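Local coordinates for protein Exo-beta-1,4-mannosidase (Rhizomucor miehei, PDB 4LYP) that probably releases terminal beta-D-mannose residues by hydrolysis from the non-reducing ends of beta-mannosides, as a family 5 glycoside hydrolase, and can also carry out transglycosylation, at residues Phe152-Ala164 with Tyr181-Asn193. Residues are numbered along the deposited sequence; the frame is centred on the assembly and turned at random.
Sequences FWQWSGGFGQYVA and YDEFTQFAARFYN
Phe159 and Phe191 lie ring on ring, centroids 3.8 Å apart and planes 3° from parallel, in the excursion that follows strand 144-148 of this TIM barrel. Two helices meet here, 158-164 and 181-193, crossing at 71°, and the contact is a worked example of how aromatic side chains can pack two helices of one barrel excursion against each other. Phe191 also turns its edge to the face of Tyr162 in an offset edge-to-face pair, Phe191 CE2 lying 3.6 Å from Tyr162 CG; helix 197-213 touches both residues. Where the helices come nearest, Gly160 and Ala188 bring their CA atoms to 4.1 Å. One turn on, Val163 is a knob among Phe187, Ala188, Arg190 and Phe191, with CG1, anti to the backbone N (chi1 171°), over the Phe187 ring.

Toward the guanidine pocket, probably the active site of this family 5 enzyme, a second cluster forms around Trp153, which lines that pocket and gives its NE1 to Glu238. Tyr181 turns an edge to the indole face, CD1 3.5 Å from Trp153 CZ3, while Phe184 meets the indole rim to rim. Phe152 sets an edge over the indole face, its CD2 above the centre, and its CZ reaches on to Ala188 CB; its CE1 is 3.2 Å from Tyr192 OH, which hydrogen-bonds Gln240 O. Gln154, bent at chi2, ties the outer end of Tyr181 to segment 152-164 through a bond tilted slightly from its amide plane: NE2 donates to Tyr181 OH over 3.0 Å.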
ATOM      1  N   PHE A 152     -10.113  -3.522  -1.232  1.00  6.45           N
ATOM      2  CA  PHE A 152     -11.516  -3.282  -0.918  1.00  6.74           C
ATOM      3  C   PHE A 152     -12.048  -2.194  -1.853  1.00  6.63           C
ATOM      4  O   PHE A 152     -13.242  -2.262  -2.241  1.00  7.50           O
ATOM      5  CB  PHE A 152     -11.673  -2.904   0.546  1.00  7.74           C
ATOM      6  CG  PHE A 152     -13.121  -2.811   0.923  1.00  7.12           C
ATOM      7  CD1 PHE A 152     -13.826  -3.972   1.272  1.00  7.99           C
ATOM      8  CD2 PHE A 152     -13.830  -1.590   0.836  1.00  8.53           C
ATOM      9  CE1 PHE A 152     -15.171  -3.928   1.555  1.00  8.66           C
ATOM     10  CE2 PHE A 152     -15.209  -1.549   1.129  1.00  9.13           C
ATOM     11  CZ  PHE A 152     -15.862  -2.743   1.488  1.00  8.80           C
ATOM     12  N   TRP A 153     -11.254  -1.153  -2.076  1.00  6.91           N
ATOM     13  CA  TRP A 153     -11.722   0.050  -2.721  1.00  7.13           C
ATOM     14  C   TRP A 153     -11.714  -0.046  -4.226  1.00  7.27           C
ATOM     15  O   TRP A 153     -11.216  -1.000  -4.871  1.00  7.08           O
ATOM     16  CB  TRP A 153     -10.932   1.269  -2.210  1.00  7.98           C
ATOM     17  CG  TRP A 153     -11.047   1.391  -0.735  1.00  7.42           C
ATOM     18  CD1 TRP A 153     -10.047   1.169   0.186  1.00  8.25           C
ATOM     19  CD2 TRP A 153     -12.220   1.696   0.043  1.00  7.46           C
ATOM     20  NE1 TRP A 153     -10.540   1.291   1.483  1.00  9.31           N
ATOM     21  CE2 TRP A 153     -11.869   1.625   1.409  1.00  8.09           C
ATOM     22  CE3 TRP A 153     -13.569   1.993  -0.310  1.00  8.46           C
ATOM     23  CZ2 TRP A 153     -12.794   1.839   2.429  1.00  9.62           C
ATOM     24  CZ3 TRP A 153     -14.484   2.167   0.721  1.00  9.80           C
ATOM     25  CH2 TRP A 153     -14.112   2.103   2.082  1.00 11.06           C
ATOM     26  N   GLN A 154     -12.251   1.022  -4.846  1.00  6.79           N
ATOM     27  CA  GLN A 154     -12.643   0.984  -6.269  1.00  7.35           C
ATOM     28  C   GLN A 154     -11.558   1.363  -7.229  1.00  6.68           C
ATOM     29  O   GLN A 154     -11.729   1.213  -8.451  1.00  7.43           O
ATOM     30  CB  GLN A 154     -13.866   1.897  -6.487  1.00  8.38           C
ATOM     31  CG  GLN A 154     -13.635   3.422  -6.367  1.00  8.33           C
ATOM     32  CD  GLN A 154     -13.687   3.976  -4.941  1.00  7.50           C
ATOM     33  OE1 GLN A 154     -13.361   3.314  -3.941  1.00  8.88           O
ATOM     34  NE2 GLN A 154     -14.097   5.258  -4.846  1.00  8.91           N
ATOM     35  N   TRP A 155     -10.400   1.838  -6.752  1.00  6.89           N
ATOM     36  CA  TRP A 155      -9.373   2.433  -7.646  1.00  6.31           C
ATOM     37  C   TRP A 155      -8.563   1.450  -8.387  1.00  5.97           C
ATOM     38  O   TRP A 155      -7.819   1.802  -9.304  1.00  7.03           O
ATOM     39  CB  TRP A 155      -8.563   3.444  -6.883  1.00  7.26           C
ATOM     40  CG  TRP A 155      -7.882   2.975  -5.623  1.00  6.30           C
ATOM     41  CD1 TRP A 155      -8.323   3.154  -4.310  1.00  7.21           C
ATOM     42  CD2 TRP A 155      -6.551   2.329  -5.550  1.00  6.31           C
ATOM     43  NE1 TRP A 155      -7.382   2.660  -3.448  1.00  7.52           N
ATOM     44  CE2 TRP A 155      -6.280   2.176  -4.147  1.00  6.99           C
ATOM     45  CE3 TRP A 155      -5.619   1.876  -6.467  1.00  7.80           C
ATOM     46  CZ2 TRP A 155      -5.104   1.607  -3.672  1.00  7.77           C
ATOM     47  CZ3 TRP A 155      -4.454   1.341  -5.996  1.00  7.50           C
ATOM     48  CH2 TRP A 155      -4.184   1.195  -4.595  1.00  7.86           C
ATOM     49  N   SER A 156      -8.726   0.146  -8.070  1.00  6.51           N
ATOM     50  CA  SER A 156      -8.156  -0.925  -8.861  1.00  6.68           C
ATOM     51  C   SER A 156      -9.272  -1.905  -9.275  1.00  7.45           C
ATOM     52  O   SER A 156      -9.004  -3.088  -9.543  1.00  7.48           O
ATOM     53  CB  SER A 156      -7.032  -1.636  -8.102  1.00  7.43           C
ATOM     54  OG  SER A 156      -7.550  -2.170  -6.892  1.00  7.82           O
ATOM     55  N   GLY A 157     -10.536  -1.442  -9.285  1.00  7.10           N
ATOM     56  CA  GLY A 157     -11.674  -2.351  -9.473  1.00  7.81           C
ATOM     57  C   GLY A 157     -12.037  -2.941  -8.109  1.00  6.35           C
ATOM     58  O   GLY A 157     -12.958  -2.445  -7.446  1.00  7.68           O
ATOM     59  N   GLY A 158     -11.255  -3.906  -7.651  1.00  6.46           N
ATOM     60  CA  GLY A 158     -11.314  -4.306  -6.252  1.00  6.65           C
ATOM     61  C   GLY A 158     -12.519  -5.236  -5.952  1.00  6.48           C
ATOM     62  O   GLY A 158     -13.165  -5.795  -6.835  1.00  6.79           O
ATOM     63  N   PHE A 159     -12.805  -5.385  -4.653  1.00  6.33           N
ATOM     64  CA  PHE A 159     -13.833  -6.341  -4.213  1.00  6.90           C
ATOM     65  C   PHE A 159     -15.179  -5.985  -4.808  1.00  7.05           C
ATOM     66  O   PHE A 159     -15.961  -6.889  -5.137  1.00  7.68           O
ATOM     67  CB  PHE A 159     -13.926  -6.368  -2.711  1.00  7.90           C
ATOM     68  CG  PHE A 159     -12.784  -7.066  -2.012  1.00  6.92           C
ATOM     69  CD1 PHE A 159     -11.687  -7.538  -2.670  1.00  9.05           C
ATOM     70  CD2 PHE A 159     -12.802  -7.184  -0.639  1.00 10.02           C
ATOM     71  CE1 PHE A 159     -10.652  -8.191  -2.025  1.00  9.71           C
ATOM     72  CE2 PHE A 159     -11.796  -7.845   0.045  1.00  9.83           C
ATOM     73  CZ  PHE A 159     -10.688  -8.332  -0.628  1.00  9.06           C
ATOM     74  N   GLY A 160     -15.507  -4.695  -5.019  1.00  7.04           N
ATOM     75  CA  GLY A 160     -16.761  -4.333  -5.654  1.00  7.92           C
ATOM     76  C   GLY A 160     -16.842  -4.811  -7.076  1.00  6.76           C
ATOM     77  O   GLY A 160     -17.922  -5.181  -7.536  1.00  8.11           O
ATOM     78  N   GLN A 161     -15.721  -4.844  -7.784  1.00  6.83           N
ATOM     79  CA  GLN A 161     -15.702  -5.387  -9.133  1.00  7.47           C
ATOM     80  C   GLN A 161     -15.934  -6.900  -9.095  1.00  7.23           C
ATOM     81  O   GLN A 161     -16.658  -7.415  -9.937  1.00  7.96           O
ATOM     82  CB  GLN A 161     -14.413  -5.013  -9.866  1.00  7.62           C
ATOM     83  CG  GLN A 161     -14.385  -5.581 -11.268  1.00  7.48           C
ATOM     84  CD  GLN A 161     -15.538  -5.060 -12.105  1.00  7.44           C
ATOM     85  OE1 GLN A 161     -15.718  -3.847 -12.237  1.00  8.38           O
ATOM     86  NE2 GLN A 161     -16.348  -5.956 -12.705  1.00  8.32           N
ATOM     87  N   TYR A 162     -15.281  -7.614  -8.172  1.00  7.43           N
ATOM     88  CA  TYR A 162     -15.577  -9.062  -8.082  1.00  7.96           C
ATOM     89  C   TYR A 162     -17.060  -9.280  -7.828  1.00  7.36           C
ATOM     90  O   TYR A 162     -17.678 -10.195  -8.427  1.00  8.93           O
ATOM     91  CB  TYR A 162     -14.736  -9.752  -7.020  1.00  8.19           C
ATOM     92  CG  TYR A 162     -13.295 -10.002  -7.356  1.00  7.47           C
ATOM     93  CD1 TYR A 162     -12.300  -9.064  -7.112  1.00  9.04           C
ATOM     94  CD2 TYR A 162     -12.885 -11.186  -7.956  1.00  9.63           C
ATOM     95  CE1 TYR A 162     -10.977  -9.307  -7.374  1.00  9.32           C
ATOM     96  CE2 TYR A 162     -11.558 -11.455  -8.206  1.00  9.69           C
ATOM     97  CZ  TYR A 162     -10.583 -10.532  -7.888  1.00  8.60           C
ATOM     98  OH  TYR A 162      -9.293 -10.882  -8.064  1.00  9.15           O
ATOM     99  N   VAL A 163     -17.675  -8.496  -6.930  1.00  7.67           N
ATOM    100  CA  VAL A 163     -19.097  -8.598  -6.682  1.00  8.28           C
ATOM    101  C   VAL A 163     -19.882  -8.342  -7.948  1.00  8.64           C
ATOM    102  O   VAL A 163     -20.829  -9.079  -8.267  1.00 10.15           O
ATOM    103  CB  VAL A 163     -19.529  -7.685  -5.510  1.00  9.12           C
ATOM    104  CG1 VAL A 163     -21.062  -7.622  -5.400  1.00 10.06           C
ATOM    105  CG2 VAL A 163     -18.894  -8.150  -4.193  1.00  9.30           C
ATOM    106  N   ALA A 164     -19.518  -7.303  -8.721  1.00  9.11           N
ATOM    107  CA  ALA A 164     -20.202  -7.040  -9.989  1.00 10.11           C
ATOM    108  C   ALA A 164     -20.070  -8.220 -10.930  1.00  9.05           C
ATOM    109  O   ALA A 164     -21.036  -8.550 -11.678  1.00 11.91           O
ATOM    110  CB  ALA A 164     -19.596  -5.785 -10.619  1.00 10.33           C
ATOM    111  N   TYR A 181     -20.009   6.576   1.067  1.00 33.65           N
ATOM    112  CA  TYR A 181     -18.951   5.577   1.369  1.00 32.64           C
ATOM    113  C   TYR A 181     -19.638   4.347   2.117  1.00 33.79           C
ATOM    114  O   TYR A 181     -19.299   3.182   1.793  1.00 34.88           O
ATOM    115  CB  TYR A 181     -17.486   6.204   1.856  1.00 27.59           C
ATOM    116  CG  TYR A 181     -16.370   6.452   0.686  1.00 26.84           C
ATOM    117  CD1 TYR A 181     -15.677   5.400   0.104  1.00 32.82           C
ATOM    118  CD2 TYR A 181     -16.019   7.753   0.210  1.00 21.16           C
ATOM    119  CE1 TYR A 181     -14.722   5.627  -0.926  1.00 27.32           C
ATOM    120  CE2 TYR A 181     -15.067   8.012  -0.752  1.00 22.17           C
ATOM    121  CZ  TYR A 181     -14.458   6.924  -1.362  1.00 20.03           C
ATOM    122  OH  TYR A 181     -13.558   6.900  -2.428  1.00 14.55           O
ATOM    123  N   ASP A 182     -20.718   4.509   2.870  1.00 36.71           N
ATOM    124  CA  ASP A 182     -21.448   3.402   3.539  1.00 33.86           C
ATOM    125  C   ASP A 182     -22.196   2.460   2.534  1.00 26.66           C
ATOM    126  O   ASP A 182     -22.144   1.212   2.635  1.00 26.63           O
ATOM    127  CB  ASP A 182     -22.413   3.959   4.682  1.00 46.62           C
ATOM    128  N   GLU A 183     -22.869   3.086   1.562  1.00 24.86           N
ATOM    129  CA  GLU A 183     -23.613   2.416   0.473  1.00 21.50           C
ATOM    130  C   GLU A 183     -22.600   1.565  -0.371  1.00 17.71           C
ATOM    131  O   GLU A 183     -22.786   0.350  -0.615  1.00 16.84           O
ATOM    132  CB  GLU A 183     -24.385   3.332  -0.484  1.00 25.48           C
ATOM    133  CG  GLU A 183     -25.122   2.478  -1.529  1.00 29.02           C
ATOM    134  CD  GLU A 183     -26.043   3.245  -2.464  1.00 37.53           C
ATOM    135  OE1 GLU A 183     -26.367   4.437  -2.199  1.00 41.84           O
ATOM    136  OE2 GLU A 183     -26.466   2.650  -3.496  1.00 31.23           O
ATOM    137  N   PHE A 184     -21.477   2.185  -0.786  1.00 16.62           N
ATOM    138  CA  PHE A 184     -20.458   1.451  -1.519  1.00 12.97           C
ATOM    139  C   PHE A 184     -19.923   0.305  -0.649  1.00 11.49           C
ATOM    140  O   PHE A 184     -19.714  -0.821  -1.150  1.00 11.96           O
ATOM    141  CB  PHE A 184     -19.318   2.380  -1.946  1.00 12.47           C
ATOM    142  CG  PHE A 184     -18.186   1.630  -2.578  1.00  9.53           C
ATOM    143  CD1 PHE A 184     -18.286   1.277  -3.922  1.00 10.42           C
ATOM    144  CD2 PHE A 184     -17.130   1.197  -1.845  1.00 12.70           C
ATOM    145  CE1 PHE A 184     -17.294   0.486  -4.509  1.00 10.90           C
ATOM    146  CE2 PHE A 184     -16.107   0.410  -2.423  1.00 11.46           C
ATOM    147  CZ  PHE A 184     -16.230   0.041  -3.716  1.00 10.64           C
ATOM    148  N   THR A 185     -19.596   0.573   0.637  1.00 12.21           N
ATOM    149  CA  THR A 185     -19.041  -0.430   1.512  1.00 13.03           C
ATOM    150  C   THR A 185     -19.947  -1.629   1.642  1.00 11.91           C
ATOM    151  O   THR A 185     -19.480  -2.725   1.589  1.00 12.12           O
ATOM    152  CB  THR A 185     -18.664   0.148   2.915  1.00 14.42           C
ATOM    153  OG1 THR A 185     -17.657   1.141   2.772  1.00 18.60           O
ATOM    154  CG2 THR A 185     -18.164  -0.912   3.878  1.00 15.31           C
ATOM    155  N   GLN A 186     -21.249  -1.428   1.810  1.00 12.69           N
ATOM    156  CA  GLN A 186     -22.172  -2.588   1.932  1.00 14.22           C
ATOM    157  C   GLN A 186     -22.187  -3.387   0.651  1.00 12.19           C
ATOM    158  O   GLN A 186     -22.252  -4.635   0.668  1.00 14.27           O
ATOM    159  CB  GLN A 186     -23.613  -2.074   2.238  1.00 19.18           C
ATOM    160  CG  GLN A 186     -23.796  -1.605   3.655  1.00 23.23           C
ATOM    161  CD  GLN A 186     -25.209  -1.583   4.155  1.00 31.40           C
ATOM    162  OE1 GLN A 186     -25.552  -0.703   4.897  1.00 43.45           O
ATOM    163  NE2 GLN A 186     -26.020  -2.610   3.829  1.00 33.61           N
ATOM    164  N   PHE A 187     -22.039  -2.710  -0.502  1.00 11.99           N
ATOM    165  CA  PHE A 187     -22.047  -3.368  -1.810  1.00 12.78           C
ATOM    166  C   PHE A 187     -20.784  -4.259  -1.896  1.00 10.80           C
ATOM    167  O   PHE A 187     -20.883  -5.461  -2.201  1.00 12.25           O
ATOM    168  CB  PHE A 187     -22.031  -2.345  -2.933  1.00 11.24           C
ATOM    169  CG  PHE A 187     -22.012  -2.951  -4.293  1.00 11.48           C
ATOM    170  CD1 PHE A 187     -20.784  -3.234  -4.897  1.00 13.81           C
ATOM    171  CD2 PHE A 187     -23.199  -3.082  -5.037  1.00 15.22           C
ATOM    172  CE1 PHE A 187     -20.710  -3.822  -6.191  1.00 13.75           C
ATOM    173  CE2 PHE A 187     -23.133  -3.533  -6.351  1.00 16.74           C
ATOM    174  CZ  PHE A 187     -21.896  -3.957  -6.927  1.00 16.12           C
ATOM    175  N   ALA A 188     -19.601  -3.692  -1.656  1.00 10.55           N
ATOM    176  CA  ALA A 188     -18.364  -4.386  -1.843  1.00  9.28           C
ATOM    177  C   ALA A 188     -18.123  -5.452  -0.760  1.00  9.10           C
ATOM    178  O   ALA A 188     -17.492  -6.497  -1.039  1.00  9.41           O
ATOM    179  CB  ALA A 188     -17.219  -3.421  -1.876  1.00  9.80           C
ATOM    180  N   ALA A 189     -18.608  -5.228   0.461  1.00  9.26           N
ATOM    181  CA  ALA A 189     -18.394  -6.187   1.538  1.00  8.79           C
ATOM    182  C   ALA A 189     -19.150  -7.487   1.322  1.00  8.33           C
ATOM    183  O   ALA A 189     -18.880  -8.463   2.002  1.00  9.35           O
ATOM    184  CB  ALA A 189     -18.726  -5.569   2.892  1.00 10.44           C
ATOM    185  N   ARG A 190     -20.118  -7.511   0.389  1.00  9.11           N
ATOM    186  CA  ARG A 190     -20.743  -8.773  -0.019  1.00  9.71           C
ATOM    187  C   ARG A 190     -19.710  -9.779  -0.448  1.00  8.49           C
ATOM    188  O   ARG A 190     -19.936 -10.999  -0.331  1.00  9.64           O
ATOM    189  CB  ARG A 190     -21.762  -8.552  -1.111  1.00 10.38           C
ATOM    190  CG  ARG A 190     -22.973  -7.744  -0.624  1.00 12.27           C
ATOM    191  CD  ARG A 190     -24.101  -7.717  -1.614  1.00 15.85           C
ATOM    192  NE  ARG A 190     -23.673  -6.992  -2.753  1.00 14.61           N
ATOM    193  CZ  ARG A 190     -24.378  -6.889  -3.916  1.00 16.11           C
ATOM    194  NH1 ARG A 190     -25.478  -7.620  -4.078  1.00 17.68           N
ATOM    195  NH2 ARG A 190     -23.959  -6.147  -4.955  1.00 18.59           N
ATOM    196  N   PHE A 191     -18.554  -9.324  -0.913  1.00  8.39           N
ATOM    197  CA  PHE A 191     -17.421 -10.181  -1.262  1.00  8.14           C
ATOM    198  C   PHE A 191     -17.093 -11.209  -0.196  1.00  8.46           C
ATOM    199  O   PHE A 191     -16.758 -12.365  -0.536  1.00  9.63           O
ATOM    200  CB  PHE A 191     -16.218  -9.276  -1.526  1.00  8.75           C
ATOM    201  CG  PHE A 191     -14.963 -10.003  -2.011  1.00  7.54           C
ATOM    202  CD1 PHE A 191     -14.077 -10.584  -1.092  1.00  9.13           C
ATOM    203  CD2 PHE A 191     -14.677 -10.056  -3.359  1.00  8.95           C
ATOM    204  CE1 PHE A 191     -12.908 -11.278  -1.542  1.00 10.43           C
ATOM    205  CE2 PHE A 191     -13.523 -10.709  -3.790  1.00 10.50           C
ATOM    206  CZ  PHE A 191     -12.640 -11.280  -2.896  1.00 10.49           C
ATOM    207  N   TYR A 192     -17.155 -10.832   1.098  1.00  8.71           N
ATOM    208  CA  TYR A 192     -16.880 -11.775   2.175  1.00  9.54           C
ATOM    209  C   TYR A 192     -18.078 -11.991   3.114  1.00  9.75           C
ATOM    210  O   TYR A 192     -18.065 -12.924   3.864  1.00 12.77           O
ATOM    211  CB  TYR A 192     -15.619 -11.391   2.938  1.00 11.18           C
ATOM    212  CG  TYR A 192     -15.487  -9.896   3.286  1.00  9.00           C
ATOM    213  CD1 TYR A 192     -16.286  -9.282   4.174  1.00  9.62           C
ATOM    214  CD2 TYR A 192     -14.522  -9.111   2.614  1.00 10.37           C
ATOM    215  CE1 TYR A 192     -16.155  -7.922   4.491  1.00  9.67           C
ATOM    216  CE2 TYR A 192     -14.382  -7.765   2.900  1.00 10.43           C
ATOM    217  CZ  TYR A 192     -15.195  -7.163   3.823  1.00 10.10           C
ATOM    218  OH  TYR A 192     -15.033  -5.818   4.073  1.00 11.02           O
ATOM    219  N   ASN A 193     -19.118 -11.160   3.055  1.00  9.41           N
ATOM    220  CA  ASN A 193     -20.241 -11.281   4.022  1.00 10.66           C
ATOM    221  C   ASN A 193     -21.487 -11.964   3.441  1.00 11.15           C
ATOM    222  O   ASN A 193     -22.376 -12.383   4.192  1.00 15.28           O
ATOM    223  CB  ASN A 193     -20.672  -9.875   4.514  1.00 11.41           C
ATOM    224  CG  ASN A 193     -19.717  -9.317   5.542  1.00 11.48           C
ATOM    225  OD1 ASN A 193     -18.950 -10.068   6.152  1.00 12.96           O
ATOM    226  ND2 ASN A 193     -19.773  -7.992   5.703  1.00 13.83           N
TER